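Local coordinates for protein dally-like, isoform A (Drosophila melanogaster, PDB 6XTZ) that probably acts as a GPI-anchored cell-surface heparan sulfate proteoglycan of the glypican family that binds Wnt proteins and shields their palmitoleate lipid, at residues His15-Ala19 / Arg20-Ala24; Ile73-Met76 / Ser77-Gly81; Met169-Val172 / Ser173-Lys177. The protein carries 5 engineered substitutions. All blocks are in the same frame, centred on the assembly; numbering follows the deposited sequence.

Contact 1: residues His15-Ala19 / Arg20-Ala24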
# COMPACT_ATOMS: atom_id res chain seq x y z
N HIS A 15 12.90 43.67 5.80
CA HIS A 15 11.89 43.00 6.62
C HIS A 15 11.84 41.50 6.34
O HIS A 15 11.52 40.72 7.24
CB HIS A 15 10.51 43.63 6.38
CG HIS A 15 9.99 43.41 4.99
ND1 HIS A 15 10.43 44.13 3.90
CD2 HIS A 15 9.05 42.55 4.52
CE1 HIS A 15 9.78 43.72 2.82
NE2 HIS A 15 8.94 42.77 3.17
N ILE A 16 12.15 41.09 5.11
CA ILE A 16 12.14 39.67 4.77
C ILE A 16 13.21 38.93 5.55
O ILE A 16 12.97 37.83 6.07
CB ILE A 16 12.32 39.49 3.25
CG1 ILE A 16 11.17 40.16 2.49
CG2 ILE A 16 12.40 38.02 2.89
CD1 ILE A 16 11.29 40.05 0.99
N PHE A 17 14.41 39.51 5.66
CA PHE A 17 15.49 38.86 6.40
C PHE A 17 15.16 38.78 7.89
O PHE A 17 15.44 37.76 8.53
CB PHE A 17 16.80 39.61 6.18
CG PHE A 17 17.27 39.59 4.75
CD1 PHE A 17 17.17 38.44 3.99
CD2 PHE A 17 17.80 40.73 4.17
CE1 PHE A 17 17.60 38.42 2.68
CE2 PHE A 17 18.23 40.72 2.85
CZ PHE A 17 18.12 39.56 2.11
N GLN A 18 14.56 39.83 8.45
CA GLN A 18 14.16 39.79 9.85
C GLN A 18 13.06 38.76 10.08
O GLN A 18 13.01 38.14 11.15
CB GLN A 18 13.69 41.18 10.30
CG GLN A 18 14.80 42.22 10.33
CD GLN A 18 14.31 43.59 10.77
OE1 GLN A 18 13.11 43.81 10.93
NE2 GLN A 18 15.24 44.51 10.97
N ALA A 19 12.18 38.56 9.10
CA ALA A 19 11.16 37.53 9.22
C ALA A 19 11.75 36.13 9.15
O ALA A 19 11.13 35.18 9.63
CB ALA A 19 10.11 37.70 8.12
N ARG A 20 12.94 35.98 8.57
CA ARG A 20 13.61 34.70 8.46
C ARG A 20 14.53 34.41 9.65
O ARG A 20 15.29 33.44 9.61
CB ARG A 20 14.41 34.63 7.16
CG ARG A 20 13.53 34.65 5.91
CD ARG A 20 14.37 34.81 4.65
NE ARG A 20 13.54 34.82 3.44
CZ ARG A 20 14.01 35.01 2.21
NH1 ARG A 20 15.30 35.23 2.02
NH2 ARG A 20 13.18 35.00 1.18
N GLY A 21 14.47 35.23 10.70
CA GLY A 21 15.26 35.01 11.88
C GLY A 21 16.61 35.70 11.91
O GLY A 21 17.39 35.46 12.83
N ILE A 22 16.90 36.54 10.92
CA ILE A 22 18.18 37.24 10.85
C ILE A 22 18.07 38.54 11.63
O ILE A 22 17.17 39.35 11.40
CB ILE A 22 18.58 37.51 9.39
CG1 ILE A 22 18.59 36.21 8.59
CG2 ILE A 22 19.93 38.19 9.32
CD1 ILE A 22 18.88 36.39 7.12
N ASP A 23 19.00 38.74 12.57
CA ASP A 23 18.99 39.95 13.37
C ASP A 23 19.40 41.16 12.53
O ASP A 23 20.17 41.04 11.57
CB ASP A 23 19.94 39.81 14.57
CG ASP A 23 19.55 38.66 15.48
OD1 ASP A 23 18.34 38.37 15.60
OD2 ASP A 23 20.45 38.03 16.07
N ALA A 24 18.88 42.33 12.90
CA ALA A 24 19.16 43.55 12.16
C ALA A 24 20.64 43.92 12.19
O ALA A 24 21.10 44.66 11.31
CB ALA A 24 18.32 44.70 12.71
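F17 and I22 meet across a Schellman motif that ends the short helix 14-19. I22 N donates to F17 O at 3.1 Å, and G21 N donates to Q18 O at 3.3 Å. G21 is the C-prime residue, with a positive phi of 92°. The G21 N-H reaches Q18 O from above the carbonyl plane. F17 O also takes a weak bond from R20 N, which is shared with I16 O.

The tight side lies under the turn. I22 and F17 run side by side in the same direction, with I22 CD1 3.9 Å from F17 CB. Both are buried, packing on M53 of helix 51-110 and on I27. This joins the N-terminal helix to the start of the long helix. R20 lies alongside I16. Its CG is anti to the carbonyl carbon (chi1 -65°) and the chain is extended to NE, which brings the guanidinium under the CG2 branch of I16. NH1 is hydrogen-bonded to the backbone O of H235, so the polar end is tied to a second part of the fold.

The other side is loose and exposed. The Q18 chain runs out beyond CG, and its NE2 comes 3.5 Å from A24 CB. On the packed side, I16 CG2 sits over one face of the R20 guanidinium, off-centre toward the rim and 3.4 Å from R20 NE.

Contact 2: residues Ile73-Met76 / Ser77-Gly81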
# COMPACT_ATOMS: atom_id res chain seq x y z
N ILE A 73 4.41 12.13 5.35
CA ILE A 73 4.67 10.70 5.16
C ILE A 73 4.25 9.91 6.40
O ILE A 73 3.58 8.87 6.29
CB ILE A 73 6.15 10.47 4.82
CG1 ILE A 73 6.48 11.07 3.45
CG2 ILE A 73 6.47 8.99 4.84
CD1 ILE A 73 7.96 11.04 3.12
N SER A 74 4.62 10.39 7.59
CA SER A 74 4.31 9.64 8.80
C SER A 74 2.81 9.60 9.07
O SER A 74 2.31 8.61 9.62
CB SER A 74 5.03 10.25 10.00
OG SER A 74 4.54 11.54 10.29
N ARG A 75 2.07 10.65 8.69
CA ARG A 75 0.63 10.65 8.89
C ARG A 75 -0.06 9.68 7.94
O ARG A 75 -1.00 8.98 8.34
CB ARG A 75 0.09 12.07 8.73
CG ARG A 75 -1.39 12.23 9.04
CD ARG A 75 -1.66 13.58 9.68
NE ARG A 75 -0.77 14.61 9.15
CZ ARG A 75 -1.04 15.36 8.09
NH1 ARG A 75 -2.18 15.19 7.43
NH2 ARG A 75 -0.17 16.27 7.68
N MET A 76 0.39 9.62 6.69
CA MET A 76 -0.13 8.62 5.76
C MET A 76 0.24 7.22 6.23
O MET A 76 -0.60 6.31 6.22
CB MET A 76 0.39 8.87 4.35
CG MET A 76 -0.00 7.78 3.36
SD MET A 76 0.90 7.84 1.81
CE MET A 76 2.55 7.41 2.35
N SER A 77 1.50 7.02 6.62
CA SER A 77 1.93 5.72 7.11
C SER A 77 1.14 5.30 8.34
O SER A 77 0.77 4.13 8.49
CB SER A 77 3.43 5.75 7.42
OG SER A 77 3.88 4.50 7.91
N GLY A 78 0.86 6.24 9.25
CA GLY A 78 0.12 5.91 10.45
C GLY A 78 -1.32 5.53 10.17
O GLY A 78 -1.85 4.57 10.75
N ILE A 79 -1.98 6.27 9.27
CA ILE A 79 -3.37 5.97 8.94
C ILE A 79 -3.49 4.62 8.26
O ILE A 79 -4.29 3.76 8.66
CB ILE A 79 -3.97 7.09 8.07
CG1 ILE A 79 -4.16 8.37 8.89
CG2 ILE A 79 -5.29 6.65 7.46
CD1 ILE A 79 -4.67 9.55 8.08
N LEU A 80 -2.68 4.39 7.22
CA LEU A 80 -2.74 3.11 6.51
C LEU A 80 -2.35 1.95 7.41
O LEU A 80 -2.90 0.85 7.28
CB LEU A 80 -1.82 3.15 5.28
CG LEU A 80 -2.16 4.20 4.22
CD1 LEU A 80 -1.26 4.03 3.00
CD2 LEU A 80 -3.62 4.12 3.83
N GLY A 81 -1.42 2.17 8.34
CA GLY A 81 -1.03 1.11 9.25
C GLY A 81 -2.13 0.74 10.22
O GLY A 81 -2.35 -0.44 10.51
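The long helix 51-110 of the glypican core carries this contact, and M76 and L80 are its side-chain pair one turn apart. M76 CG is 4.0 Å from L80 CD1, and the two chains run at a slant to each other. M76 CG is anti to the backbone N (chi1 174°), while the chain bends at its end, where chi3 is 67°. L80 CG lies close over the backbone, 3.3 Å from M76 O.

Four i to i+4 bonds carry the alpha-helix through here. L80 N to M76 O is nearly straight at 172°, and S77 N to I73 O is short at 2.8 Å. G78 N to S74 O is more bent. I79 N bonds to R75 O. In this all-helical fold the buried side of the turn faces other helices and the loop residue Y456. M76 and L80 both touch W269 of helix 263-283 and Y456, and M76 also touches W460 of helix 459-467. I79 touches Y456 too, and its CG1 packs against the backbone, 3.3 Å from R75 O. S77 O accepts a bond from S211 OG of helix 185-216.

S74 and R75 point away from the following turn. R75 NH2 forms a salt bridge with D71, and S74 OG bonds to K70 O.

Contact 3: residues Met169-Val172 / Ser173-Lys177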
# COMPACT_ATOMS: atom_id res chain seq x y z
N MET A 169 -9.07 -48.60 4.70
CA MET A 169 -9.72 -47.36 4.28
C MET A 169 -8.80 -46.47 3.44
O MET A 169 -9.30 -45.58 2.74
CB MET A 169 -10.19 -46.58 5.50
CG MET A 169 -11.34 -45.63 5.24
SD MET A 169 -12.90 -46.50 4.97
CE MET A 169 -13.99 -45.09 4.85
N ARG A 170 -7.48 -46.69 3.50
CA ARG A 170 -6.56 -45.95 2.64
C ARG A 170 -6.89 -46.15 1.17
O ARG A 170 -6.71 -45.23 0.36
CB ARG A 170 -5.12 -46.38 2.92
CG ARG A 170 -4.71 -46.30 4.39
CD ARG A 170 -3.31 -46.85 4.58
NE ARG A 170 -2.91 -46.86 5.98
CZ ARG A 170 -1.73 -47.31 6.41
NH1 ARG A 170 -0.85 -47.80 5.55
NH2 ARG A 170 -1.45 -47.28 7.71
N CYS A 171 -7.38 -47.34 0.81
CA CYS A 171 -7.83 -47.57 -0.56
C CYS A 171 -9.04 -46.71 -0.88
O CYS A 171 -9.14 -46.15 -1.98
CB CYS A 171 -8.15 -49.05 -0.76
SG CYS A 171 -8.50 -49.52 -2.47
N VAL A 172 -9.96 -46.57 0.07
CA VAL A 172 -11.11 -45.69 -0.13
C VAL A 172 -10.64 -44.24 -0.24
O VAL A 172 -11.13 -43.48 -1.09
CB VAL A 172 -12.13 -45.86 1.01
CG1 VAL A 172 -13.33 -44.96 0.80
CG2 VAL A 172 -12.56 -47.31 1.12
N SER A 173 -9.69 -43.84 0.60
CA SER A 173 -9.16 -42.48 0.53
C SER A 173 -8.47 -42.23 -0.80
O SER A 173 -8.68 -41.19 -1.44
CB SER A 173 -8.20 -42.23 1.69
OG SER A 173 -7.71 -40.90 1.67
N GLU A 174 -7.63 -43.18 -1.24
CA GLU A 174 -6.94 -43.02 -2.52
C GLU A 174 -7.91 -43.03 -3.69
O GLU A 174 -7.68 -42.32 -4.68
CB GLU A 174 -5.89 -44.11 -2.69
CG GLU A 174 -4.57 -43.83 -1.98
CD GLU A 174 -3.77 -42.73 -2.65
OE1 GLU A 174 -4.01 -42.47 -3.85
OE2 GLU A 174 -2.90 -42.13 -1.99
N HIS A 175 -8.98 -43.81 -3.61
CA HIS A 175 -9.94 -43.86 -4.70
C HIS A 175 -10.90 -42.68 -4.69
O HIS A 175 -11.36 -42.26 -5.75
CB HIS A 175 -10.72 -45.18 -4.66
CG HIS A 175 -9.92 -46.37 -5.07
ND1 HIS A 175 -10.49 -47.57 -5.44
CD2 HIS A 175 -8.58 -46.55 -5.16
CE1 HIS A 175 -9.55 -48.43 -5.75
NE2 HIS A 175 -8.37 -47.84 -5.59
N MET A 176 -11.19 -42.12 -3.51
CA MET A 176 -12.03 -40.93 -3.45
C MET A 176 -11.33 -39.68 -3.96
O MET A 176 -11.99 -38.66 -4.15
CB MET A 176 -12.51 -40.70 -2.01
CG MET A 176 -13.60 -41.66 -1.55
SD MET A 176 -15.09 -41.55 -2.56
CE MET A 176 -16.11 -42.79 -1.76
N LYS A 177 -10.01 -39.74 -4.19
CA LYS A 177 -9.30 -38.58 -4.69
C LYS A 177 -9.69 -38.27 -6.13
O LYS A 177 -9.75 -37.10 -6.52
CB LYS A 177 -7.79 -38.79 -4.58
CG LYS A 177 -7.27 -38.81 -3.15
CD LYS A 177 -5.75 -38.86 -3.12
CE LYS A 177 -5.22 -38.75 -1.70
NZ LYS A 177 -3.73 -38.72 -1.66
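With chi1 at -172°, C171 swings SG away from its backbone N and alongside the carbonyl carbon, while H175 CG is anti to its own carbonyl carbon (chi1 -73°). These torsions bring the sulfur over one face of the imidazole, one turn along the short alpha-helix 169-176. The result is a sulfur-aromatic contact: SG is 3.8 Å from the centroid of the H175 ring and 22° off the ring normal. The sulfur is offset toward the rim. C171 SG is also half of the disulfide to C322, at the end of helix 296-322, and H175 touches C322 too. The ring therefore packs against the cystine that ties this helix to its neighbour.

The backbone keeps alpha-helical i+4 to i hydrogen bonds. H175 N donates to C171 O at 2.9 Å. S173 N to M169 O and E174 N to R170 O are each 2.8 Å.

V172 and M176 form the buried side. They lie side by side and point the same way, with V172 CG1 4.1 Å from M176 CG. M176 packs on I314 and V318 of helix 296-322 and on Y151 of helix 139-158. S173 OG is hydrogen-bonded to N148 OD1 of that second helix.

The exposed side is polar. The E174 chain bends at chi2, and its carboxylate forms a salt bridge to the lysine three residues on, with E174 OE2 3.5 Å from K177 NZ.

Overall arrangement
The three contacts are local and lie along one elongated helical glypican fold. Contacts 1 and 3 sit at opposite ends, with centres 87 Å apart. Contact 2 is near the middle, about 10 Å from the chain centre. None touches another. Contact 1 ends a short helix with a glycine at positive phi. Contacts 2 and 3 are regular helical turns. Contact 1 packs on the start of helix 51-110, and contact 2 lies further along that same helix. Contact 2 meets aromatic side chains of two helices and a loop. Contact 3 packs on two helices and adds a disulfide. The buried parts include F17/I22, M76/L80 and V172/M176, while the exposed residues differ.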